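Local coordinates for putative uncharacterized protein (Streptococcus suis, PDB 4XZ7) that probably cross-links proteins as a secreted transglutaminase with antiphagocytic properties, a homodimer whose transglutaminase-like domain is related to papain-like cysteine peptidases, at residues D244-L249 against T257-A262; H199-S204 against Q222-H227; R103-S108 against A141-A146. All blocks are in the same frame, centred on the assembly; numbering follows the deposited sequence.

Interaction 1. Residues D244-L249 against T257-A262; sequences DINYYL and TERQKA
R259 turns CG away from its backbone N (chi1 -173°) and keeps its chain extended from CG to NE, which carries it across to helix 245-251 and lays its guanidinium against L249. L249 meets it with CB, which sits over the centre of one guanidinium face, 3.9 Å from R259 NE. Nearer the arginine backbone, R259 CD packs on L249 O at 3.4 Å. The opposite face of the guanidinium is met, nearer its rim, by K261 CD, and the flat group lies sandwiched between a leucine and the aliphatic part of a lysine.

No hydrogen bond joins the two segments. The arginine is steadied from its own side, by a bond from R259 NH1 to K261 O of 3.0 Å whose donor stands above the carbonyl plane; R259 NH2 also has a long, weak ion pair with D231.

Both segments belong to the helical part of the transglutaminase-like domain: one starts helix 245-251, the other leaves helix 255-259 through Q260, in positive phi, and enters strand 261-262, which pairs with strand 229-230. D244 is the N-cap of the first helix, and D244 OD2 takes N246 ND2 at 2.9 Å on its syn lone pair and, weakly, N246 N. This ties down the amide, whose OD1 looks obliquely at R259 NH2 from 3.8 Å, too far for a bond; the two side chains cross at about a right angle, with amide and guanidinium planes 21° apart. D244 OD1 is held by Y242 of the second subunit, and Y173 of that subunit packs on L249.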
loop_
_atom_site.group_PDB
_atom_site.type_symbol
_atom_site.label_atom_id
_atom_site.label_comp_id
_atom_site.label_asym_id
_atom_site.label_seq_id
_atom_site.Cartn_x
_atom_site.Cartn_y
_atom_site.Cartn_z
ATOM N N ASP B 244 -7.185 5.716 6.828
ATOM C CA ASP B 244 -7.368 6.302 5.505
ATOM C C ASP B 244 -6.062 6.892 4.957
ATOM O O ASP B 244 -5.513 7.842 5.516
ATOM C CB ASP B 244 -8.458 7.376 5.583
ATOM C CG ASP B 244 -8.772 7.993 4.248
ATOM O OD1 ASP B 244 -9.155 9.189 4.232
ATOM O OD2 ASP B 244 -8.638 7.294 3.223
ATOM N N ILE B 245 -5.566 6.319 3.862
ATOM C CA ILE B 245 -4.356 6.803 3.212
ATOM C C ILE B 245 -4.563 8.264 2.751
ATOM O O ILE B 245 -3.617 9.073 2.719
ATOM C CB ILE B 245 -3.957 5.883 2.006
ATOM C CG1 ILE B 245 -2.615 6.322 1.402
ATOM C CG2 ILE B 245 -5.017 5.923 0.912
ATOM C CD1 ILE B 245 -2.198 5.476 0.210
ATOM N N ASN B 246 -5.811 8.614 2.451
ATOM C CA ASN B 246 -6.150 9.990 2.048
ATOM C C ASN B 246 -5.831 11.032 3.132
ATOM O O ASN B 246 -5.624 12.207 2.830
ATOM C CB ASN B 246 -7.620 10.087 1.666
ATOM C CG ASN B 246 -7.939 9.329 0.395
ATOM O OD1 ASN B 246 -7.364 9.592 -0.666
ATOM N ND2 ASN B 246 -8.855 8.374 0.496
ATOM N N TYR B 247 -5.795 10.607 4.393
ATOM C CA TYR B 247 -5.372 11.514 5.457
ATOM C C TYR B 247 -3.930 11.971 5.219
ATOM O O TYR B 247 -3.594 13.170 5.295
ATOM C CB TYR B 247 -5.486 10.861 6.839
ATOM C CG TYR B 247 -4.899 11.735 7.928
ATOM C CD1 TYR B 247 -5.628 12.785 8.477
ATOM C CD2 TYR B 247 -3.607 11.531 8.377
ATOM C CE1 TYR B 247 -5.080 13.601 9.463
ATOM C CE2 TYR B 247 -3.049 12.335 9.345
ATOM C CZ TYR B 247 -3.783 13.364 9.890
ATOM O OH TYR B 247 -3.199 14.144 10.856
ATOM N N TYR B 248 -3.085 11.011 4.893
ATOM C CA TYR B 248 -1.683 11.301 4.662
ATOM C C TYR B 248 -1.514 12.081 3.360
ATOM O O TYR B 248 -0.702 13.012 3.292
ATOM C CB TYR B 248 -0.880 9.989 4.670
ATOM C CG TYR B 248 -1.158 9.251 5.955
ATOM C CD1 TYR B 248 -0.755 9.789 7.159
ATOM C CD2 TYR B 248 -1.887 8.073 5.973
ATOM C CE1 TYR B 248 -1.029 9.170 8.346
ATOM C CE2 TYR B 248 -2.165 7.427 7.176
ATOM C CZ TYR B 248 -1.733 7.994 8.358
ATOM O OH TYR B 248 -1.983 7.399 9.575
ATOM N N LEU B 249 -2.310 11.743 2.347
ATOM C CA LEU B 249 -2.246 12.481 1.080
ATOM C C LEU B 249 -2.721 13.932 1.217
ATOM O O LEU B 249 -2.363 14.801 0.400
ATOM C CB LEU B 249 -3.081 11.789 0.010
ATOM C CG LEU B 249 -2.587 10.424 -0.445
ATOM C CD1 LEU B 249 -3.683 9.778 -1.305
ATOM C CD2 LEU B 249 -1.323 10.618 -1.244
ATOM N N THR B 257 0.329 21.771 -2.689
ATOM C CA THR B 257 1.150 22.191 -3.815
ATOM C C THR B 257 0.906 21.365 -5.080
ATOM O O THR B 257 0.632 21.921 -6.132
ATOM C CB THR B 257 2.639 22.129 -3.457
ATOM O OG1 THR B 257 2.912 20.930 -2.714
ATOM C CG2 THR B 257 3.026 23.346 -2.630
ATOM N N GLU B 258 1.025 20.043 -4.972
ATOM C CA GLU B 258 0.794 19.132 -6.091
ATOM C C GLU B 258 -0.658 18.707 -6.235
ATOM O O GLU B 258 -1.244 18.745 -7.321
ATOM C CB GLU B 258 1.653 17.873 -5.932
ATOM C CG GLU B 258 3.144 18.179 -5.904
ATOM C CD GLU B 258 4.001 16.928 -5.912
ATOM O OE1 GLU B 258 3.462 15.797 -5.849
ATOM O OE2 GLU B 258 5.229 17.083 -5.978
ATOM N N ARG B 259 -1.236 18.274 -5.126
ATOM C CA ARG B 259 -2.569 17.689 -5.155
ATOM C C ARG B 259 -3.658 18.759 -5.196
ATOM O O ARG B 259 -4.753 18.518 -5.708
ATOM C CB ARG B 259 -2.734 16.788 -3.939
ATOM C CG ARG B 259 -3.993 15.966 -3.871
ATOM C CD ARG B 259 -3.867 15.095 -2.655
ATOM N NE ARG B 259 -4.956 14.140 -2.507
ATOM C CZ ARG B 259 -5.847 14.179 -1.524
ATOM N NH1 ARG B 259 -5.772 15.141 -0.610
ATOM N NH2 ARG B 259 -6.797 13.252 -1.442
ATOM N N GLN B 260 -3.354 19.927 -4.634
ATOM C CA GLN B 260 -4.290 21.049 -4.526
ATOM C C GLN B 260 -5.531 20.684 -3.709
ATOM O O GLN B 260 -6.605 21.268 -3.863
ATOM C CB GLN B 260 -4.684 21.542 -5.918
ATOM C CG GLN B 260 -3.490 21.854 -6.816
ATOM C CD GLN B 260 -3.888 22.615 -8.060
ATOM O OE1 GLN B 260 -4.535 22.073 -8.948
ATOM N NE2 GLN B 260 -3.521 23.891 -8.117
ATOM N N LYS B 261 -5.358 19.715 -2.822
ATOM C CA LYS B 261 -6.437 19.228 -1.993
ATOM C C LYS B 261 -5.781 18.776 -0.709
ATOM O O LYS B 261 -4.839 17.972 -0.731
ATOM C CB LYS B 261 -7.185 18.078 -2.670
ATOM C CG LYS B 261 -8.477 17.646 -1.995
ATOM C CD LYS B 261 -9.097 16.502 -2.810
ATOM C CE LYS B 261 -10.477 16.122 -2.331
ATOM N NZ LYS B 261 -10.878 14.863 -3.002
ATOM N N ALA B 262 -6.264 19.291 0.413
ATOM C CA ALA B 262 -5.507 19.139 1.645
ATOM C C ALA B 262 -6.376 19.269 2.887
ATOM O O ALA B 262 -7.525 19.728 2.819
ATOM C CB ALA B 262 -4.370 20.170 1.686
#

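Interaction 2. Residues H199-S204 against Q222-H227; sequences HKLIES and QYVANH
Two helices of the transglutaminase-like domain, 188-205 and 213-227, pack here close to a right angle: the axes of the short segments come within 9.9 Å, with 105° between their directions. The contact turns on Y223, whose ring takes S204 over one face and L201 at its edge. Chi1 of Y223, -178°, sets the ring opposite the backbone N and carries it to helix 188-205.

S204 meets the phenol end with its carbon rather than its hydroxyl. S204 CB lies 3.2 Å from Y223 OH, a close approach, and the backbone carbonyl carbon of S204 stands over one ring face, offset toward the rim. The serine hydroxyl is engaged within its own helix: S204 OG donates to K200 O at 3.0 Å, and S204 N reaches the same oxygen from the opposite face of the carbonyl plane. Two donors therefore grip K200 O.

L201 comes to Y223 near the ring plane, with CD2 4.0 Å from Y223 CE1, the two side chains crossing at about a right angle. Its other branch, CD1, touches V224 CG2 at 4.3 Å, and the leucine thus spans two successive residues of the facing helix. H227 meets the ring face opposite S204 with ND1, again toward the rim, and H227 ND1 hydrogen-bonds back to Y223 O at 3.2 Å.

Two further helices pack against this pair. V224 rests on F267 of helix 264-277 and on V256 of helix 255-259, while L201 packs on T270 and V256 of those same helices as well as on F220, a turn earlier in helix 213-227.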
loop_
_atom_site.group_PDB
_atom_site.type_symbol
_atom_site.label_atom_id
_atom_site.label_comp_id
_atom_site.label_asym_id
_atom_site.label_seq_id
_atom_site.Cartn_x
_atom_site.Cartn_y
_atom_site.Cartn_z
ATOM N N HIS B 199 6.997 28.736 -3.780
ATOM C CA HIS B 199 7.424 30.049 -4.260
ATOM C C HIS B 199 6.358 30.644 -5.179
ATOM O O HIS B 199 5.987 31.815 -5.048
ATOM C CB HIS B 199 8.765 29.945 -4.997
ATOM C CG HIS B 199 9.558 31.216 -5.008
ATOM N ND1 HIS B 199 9.140 32.353 -5.667
ATOM C CD2 HIS B 199 10.755 31.523 -4.454
ATOM C CE1 HIS B 199 10.038 33.309 -5.509
ATOM N NE2 HIS B 199 11.029 32.830 -4.780
ATOM N N LYS B 200 5.851 29.830 -6.096
ATOM C CA LYS B 200 4.805 30.291 -6.998
ATOM C C LYS B 200 3.521 30.637 -6.249
ATOM O O LYS B 200 2.839 31.602 -6.611
ATOM C CB LYS B 200 4.527 29.241 -8.072
ATOM C CG LYS B 200 5.471 29.340 -9.264
ATOM C CD LYS B 200 5.355 28.136 -10.191
ATOM C CE LYS B 200 6.343 28.249 -11.342
ATOM N NZ LYS B 200 6.313 27.041 -12.213
ATOM N N LEU B 201 3.178 29.868 -5.211
ATOM C CA LEU B 201 2.013 30.257 -4.401
ATOM C C LEU B 201 2.259 31.628 -3.761
ATOM O O LEU B 201 1.347 32.445 -3.669
ATOM C CB LEU B 201 1.689 29.220 -3.318
ATOM C CG LEU B 201 1.199 27.848 -3.776
ATOM C CD1 LEU B 201 1.034 26.915 -2.586
ATOM C CD2 LEU B 201 -0.117 27.983 -4.534
ATOM N N ILE B 202 3.497 31.872 -3.336
ATOM C CA ILE B 202 3.861 33.124 -2.691
ATOM C C ILE B 202 3.720 34.284 -3.667
ATOM O O ILE B 202 3.167 35.334 -3.324
ATOM C CB ILE B 202 5.303 33.091 -2.146
ATOM C CG1 ILE B 202 5.393 32.138 -0.963
ATOM C CG2 ILE B 202 5.743 34.479 -1.720
ATOM C CD1 ILE B 202 6.754 32.078 -0.325
ATOM N N GLU B 203 4.219 34.076 -4.881
ATOM C CA GLU B 203 4.082 35.047 -5.958
ATOM C C GLU B 203 2.608 35.334 -6.209
ATOM O O GLU B 203 2.182 36.489 -6.224
ATOM C CB GLU B 203 4.749 34.544 -7.248
ATOM C CG GLU B 203 6.277 34.500 -7.207
ATOM C CD GLU B 203 6.893 33.685 -8.352
ATOM O OE1 GLU B 203 6.221 33.470 -9.389
ATOM O OE2 GLU B 203 8.057 33.250 -8.206
ATOM N N SER B 204 1.826 34.279 -6.392
ATOM C CA SER B 204 0.426 34.446 -6.767
ATOM C C SER B 204 -0.357 35.152 -5.663
ATOM O O SER B 204 -1.241 35.962 -5.941
ATOM C CB SER B 204 -0.199 33.105 -7.103
ATOM O OG SER B 204 0.454 32.528 -8.214
ATOM N N GLN B 222 -4.956 33.639 2.887
ATOM C CA GLN B 222 -6.213 33.790 2.164
ATOM C C GLN B 222 -6.104 33.229 0.754
ATOM O O GLN B 222 -7.024 32.557 0.265
ATOM C CB GLN B 222 -6.645 35.259 2.116
ATOM C CG GLN B 222 -8.133 35.437 1.817
ATOM C CD GLN B 222 -9.042 34.885 2.926
ATOM O OE1 GLN B 222 -9.643 33.813 2.779
ATOM N NE2 GLN B 222 -9.158 35.628 4.028
ATOM N N TYR B 223 -4.979 33.484 0.093
ATOM C CA TYR B 223 -4.806 32.930 -1.251
ATOM C C TYR B 223 -4.869 31.398 -1.285
ATOM O O TYR B 223 -5.593 30.790 -2.104
ATOM C CB TYR B 223 -3.479 33.368 -1.857
ATOM C CG TYR B 223 -3.319 32.842 -3.265
ATOM C CD1 TYR B 223 -2.665 31.640 -3.517
ATOM C CD2 TYR B 223 -3.848 33.539 -4.339
ATOM C CE1 TYR B 223 -2.544 31.153 -4.791
ATOM C CE2 TYR B 223 -3.718 33.071 -5.615
ATOM C CZ TYR B 223 -3.069 31.877 -5.837
ATOM O OH TYR B 223 -2.947 31.412 -7.116
ATOM N N VAL B 224 -4.082 30.771 -0.419
ATOM C CA VAL B 224 -4.048 29.315 -0.400
ATOM C C VAL B 224 -5.433 28.779 -0.076
ATOM O O VAL B 224 -5.912 27.874 -0.751
ATOM C CB VAL B 224 -3.036 28.777 0.601
ATOM C CG1 VAL B 224 -3.258 27.263 0.842
ATOM C CG2 VAL B 224 -1.644 29.043 0.091
ATOM N N ALA B 225 -6.094 29.367 0.924
ATOM C CA ALA B 225 -7.463 28.959 1.263
ATOM C C ALA B 225 -8.417 29.101 0.079
ATOM O O ALA B 225 -9.394 28.359 -0.025
ATOM C CB ALA B 225 -7.984 29.773 2.448
ATOM N N ASN B 226 -8.142 30.064 -0.805
ATOM C CA ASN B 226 -8.988 30.290 -1.981
ATOM C C ASN B 226 -8.619 29.479 -3.219
ATOM O O ASN B 226 -9.327 29.542 -4.225
ATOM C CB ASN B 226 -8.996 31.783 -2.350
ATOM C CG ASN B 226 -9.933 32.595 -1.459
ATOM O OD1 ASN B 226 -10.798 32.034 -0.776
ATOM N ND2 ASN B 226 -9.753 33.916 -1.445
ATOM N N HIS B 227 -7.525 28.719 -3.168
ATOM C CA HIS B 227 -7.163 27.919 -4.344
ATOM C C HIS B 227 -6.810 26.462 -4.047
ATOM O O HIS B 227 -6.281 25.746 -4.905
ATOM C CB HIS B 227 -6.006 28.595 -5.086
ATOM C CG HIS B 227 -6.417 29.857 -5.771
ATOM N ND1 HIS B 227 -6.202 31.105 -5.223
ATOM C CD2 HIS B 227 -7.104 30.059 -6.920
ATOM C CE1 HIS B 227 -6.708 32.023 -6.025
ATOM N NE2 HIS B 227 -7.267 31.415 -7.058
#

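Interaction 3. Residues R103-S108 against A141-A146; sequences RELRFS and AGLGTA
An apolar cluster beside the mixed sheet built round strand 157-167, in the N-terminal part of the chain, joins L105 and F107, just before and in the weakly bonded strand 106-107, to L143 of strand 143-144. Both strands pair with strand 157-167, one parallel and one antiparallel. L143 makes both contacts. It follows G142, which has positive phi and is the C-prime residue of the Schellman motif that ends helix 132-140, with L143 N on L138 O and G142 N on N139 O; the chain turns there from helix into strand.

The bond from CA to CB of L143 points toward 103-108. Its CD1 reaches L105 CD1 at 4.2 Å, methyl against methyl. F107 crosses L143 at about a right angle, and the leucine approaches the ring obliquely. L138 of helix 132-140 touches both L105 and L143, closing the helix side of the cluster. The second subunit supplies aromatic neighbours: F191 and F376 of that chain meet the F107 ring, and its F376 also packs on L105, so this buried group borders the dimer interface. F107 CE2 meets both L143 methyls, CD1 and CD2, each at 4.1 Å.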
loop_
_atom_site.group_PDB
_atom_site.type_symbol
_atom_site.label_atom_id
_atom_site.label_comp_id
_atom_site.label_asym_id
_atom_site.label_seq_id
_atom_site.Cartn_x
_atom_site.Cartn_y
_atom_site.Cartn_z
ATOM N N ARG B 103 -1.255 -27.523 -17.407
ATOM C CA ARG B 103 -1.590 -28.727 -16.639
ATOM C C ARG B 103 -1.876 -28.421 -15.168
ATOM O O ARG B 103 -2.783 -28.978 -14.552
ATOM C CB ARG B 103 -0.461 -29.759 -16.732
ATOM C CG ARG B 103 -0.896 -31.156 -16.334
ATOM C CD ARG B 103 0.233 -32.168 -16.486
ATOM N NE ARG B 103 0.984 -31.978 -17.726
ATOM C CZ ARG B 103 0.545 -32.322 -18.935
ATOM N NH1 ARG B 103 1.309 -32.111 -19.999
ATOM N NH2 ARG B 103 -0.656 -32.869 -19.089
ATOM N N GLU B 104 -1.081 -27.521 -14.618
ATOM C CA GLU B 104 -1.171 -27.169 -13.217
ATOM C C GLU B 104 -1.290 -25.659 -13.161
ATOM O O GLU B 104 -0.646 -24.965 -13.943
ATOM C CB GLU B 104 0.065 -27.685 -12.456
ATOM C CG GLU B 104 0.308 -27.101 -11.060
ATOM C CD GLU B 104 1.411 -27.849 -10.287
ATOM O OE1 GLU B 104 2.144 -27.212 -9.488
ATOM O OE2 GLU B 104 1.536 -29.083 -10.474
ATOM N N LEU B 105 -2.136 -25.150 -12.276
ATOM C CA LEU B 105 -2.204 -23.711 -12.062
ATOM C C LEU B 105 -0.801 -23.179 -11.799
ATOM O O LEU B 105 -0.035 -23.784 -11.052
ATOM C CB LEU B 105 -3.109 -23.364 -10.884
ATOM C CG LEU B 105 -4.602 -23.656 -10.922
ATOM C CD1 LEU B 105 -5.218 -22.941 -9.730
ATOM C CD2 LEU B 105 -5.241 -23.174 -12.216
ATOM N N ARG B 106 -0.488 -22.048 -12.413
ATOM C CA ARG B 106 0.796 -21.365 -12.250
ATOM C C ARG B 106 0.609 -20.116 -11.398
ATOM O O ARG B 106 -0.077 -19.188 -11.814
ATOM C CB ARG B 106 1.352 -20.992 -13.619
ATOM C CG ARG B 106 2.607 -20.164 -13.599
ATOM C CD ARG B 106 3.788 -21.019 -13.998
ATOM N NE ARG B 106 3.519 -21.810 -15.198
ATOM C CZ ARG B 106 4.082 -21.590 -16.385
ATOM N NH1 ARG B 106 4.948 -20.592 -16.544
ATOM N NH2 ARG B 106 3.781 -22.373 -17.413
ATOM N N PHE B 107 1.183 -20.096 -10.200
ATOM C CA PHE B 107 0.957 -18.991 -9.275
ATOM C C PHE B 107 1.981 -17.881 -9.482
ATOM O O PHE B 107 3.163 -18.154 -9.687
ATOM C CB PHE B 107 0.987 -19.487 -7.816
ATOM C CG PHE B 107 -0.292 -20.141 -7.383
ATOM C CD1 PHE B 107 -0.540 -21.479 -7.683
ATOM C CD2 PHE B 107 -1.259 -19.416 -6.710
ATOM C CE1 PHE B 107 -1.730 -22.079 -7.304
ATOM C CE2 PHE B 107 -2.441 -20.007 -6.325
ATOM C CZ PHE B 107 -2.683 -21.345 -6.630
ATOM N N SER B 108 1.510 -16.637 -9.408
ATOM C CA SER B 108 2.316 -15.451 -9.690
ATOM C C SER B 108 3.633 -15.408 -8.910
ATOM O O SER B 108 4.686 -15.137 -9.475
ATOM C CB SER B 108 1.496 -14.192 -9.384
ATOM O OG SER B 108 2.171 -13.022 -9.801
ATOM N N ALA B 141 -12.083 -19.721 -5.738
ATOM C CA ALA B 141 -10.911 -19.836 -4.859
ATOM C C ALA B 141 -10.299 -18.471 -4.560
ATOM O O ALA B 141 -9.219 -18.378 -3.979
ATOM C CB ALA B 141 -9.854 -20.760 -5.477
ATOM N N GLY B 142 -10.984 -17.410 -4.978
ATOM C CA GLY B 142 -10.490 -16.056 -4.761
ATOM C C GLY B 142 -9.397 -15.598 -5.710
ATOM O O GLY B 142 -8.723 -14.591 -5.462
ATOM N N LEU B 143 -9.237 -16.326 -6.813
ATOM C CA LEU B 143 -8.173 -16.050 -7.774
ATOM C C LEU B 143 -8.722 -15.430 -9.051
ATOM O O LEU B 143 -9.913 -15.557 -9.351
ATOM C CB LEU B 143 -7.422 -17.331 -8.127
ATOM C CG LEU B 143 -6.804 -18.136 -6.984
ATOM C CD1 LEU B 143 -6.361 -19.539 -7.454
ATOM C CD2 LEU B 143 -5.618 -17.366 -6.362
ATOM N N GLY B 144 -7.840 -14.774 -9.801
ATOM C CA GLY B 144 -8.143 -14.280 -11.136
ATOM C C GLY B 144 -6.969 -14.534 -12.059
ATOM O O GLY B 144 -5.897 -14.967 -11.625
ATOM N N THR B 145 -7.160 -14.259 -13.346
ATOM C CA THR B 145 -6.143 -14.544 -14.361
ATOM C C THR B 145 -6.578 -13.769 -15.584
ATOM O O THR B 145 -7.773 -13.531 -15.770
ATOM C CB THR B 145 -6.014 -16.057 -14.672
ATOM O OG1 THR B 145 -4.728 -16.338 -15.230
ATOM C CG2 THR B 145 -7.067 -16.486 -15.670
ATOM N N ALA B 146 -5.622 -13.321 -16.389
ATOM C CA ALA B 146 -5.954 -12.403 -17.469
ATOM C C ALA B 146 -7.025 -13.004 -18.381
ATOM O O ALA B 146 -7.105 -14.226 -18.572
ATOM C CB ALA B 146 -4.718 -12.040 -18.264
#

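In the fold
Interactions 1 and 2 are neighbours within the transglutaminase-like domain, their centres about 17 Å apart. They touch directly: the methyl T257 CG2 of interaction 1 packs on L201 CD1 of interaction 2 at 4.1 Å, so helix 255-259 is one link between them. Interaction 3 belongs to the N-terminal part of the chain, with its centre about 36 Å from that of interaction 1 and about 51 Å from that of interaction 2, on the other side of the chain's centre from the latter. What interactions 1 and 3 share is the second subunit, which both touch; the segments of interaction 2 meet no other chain of the assembly.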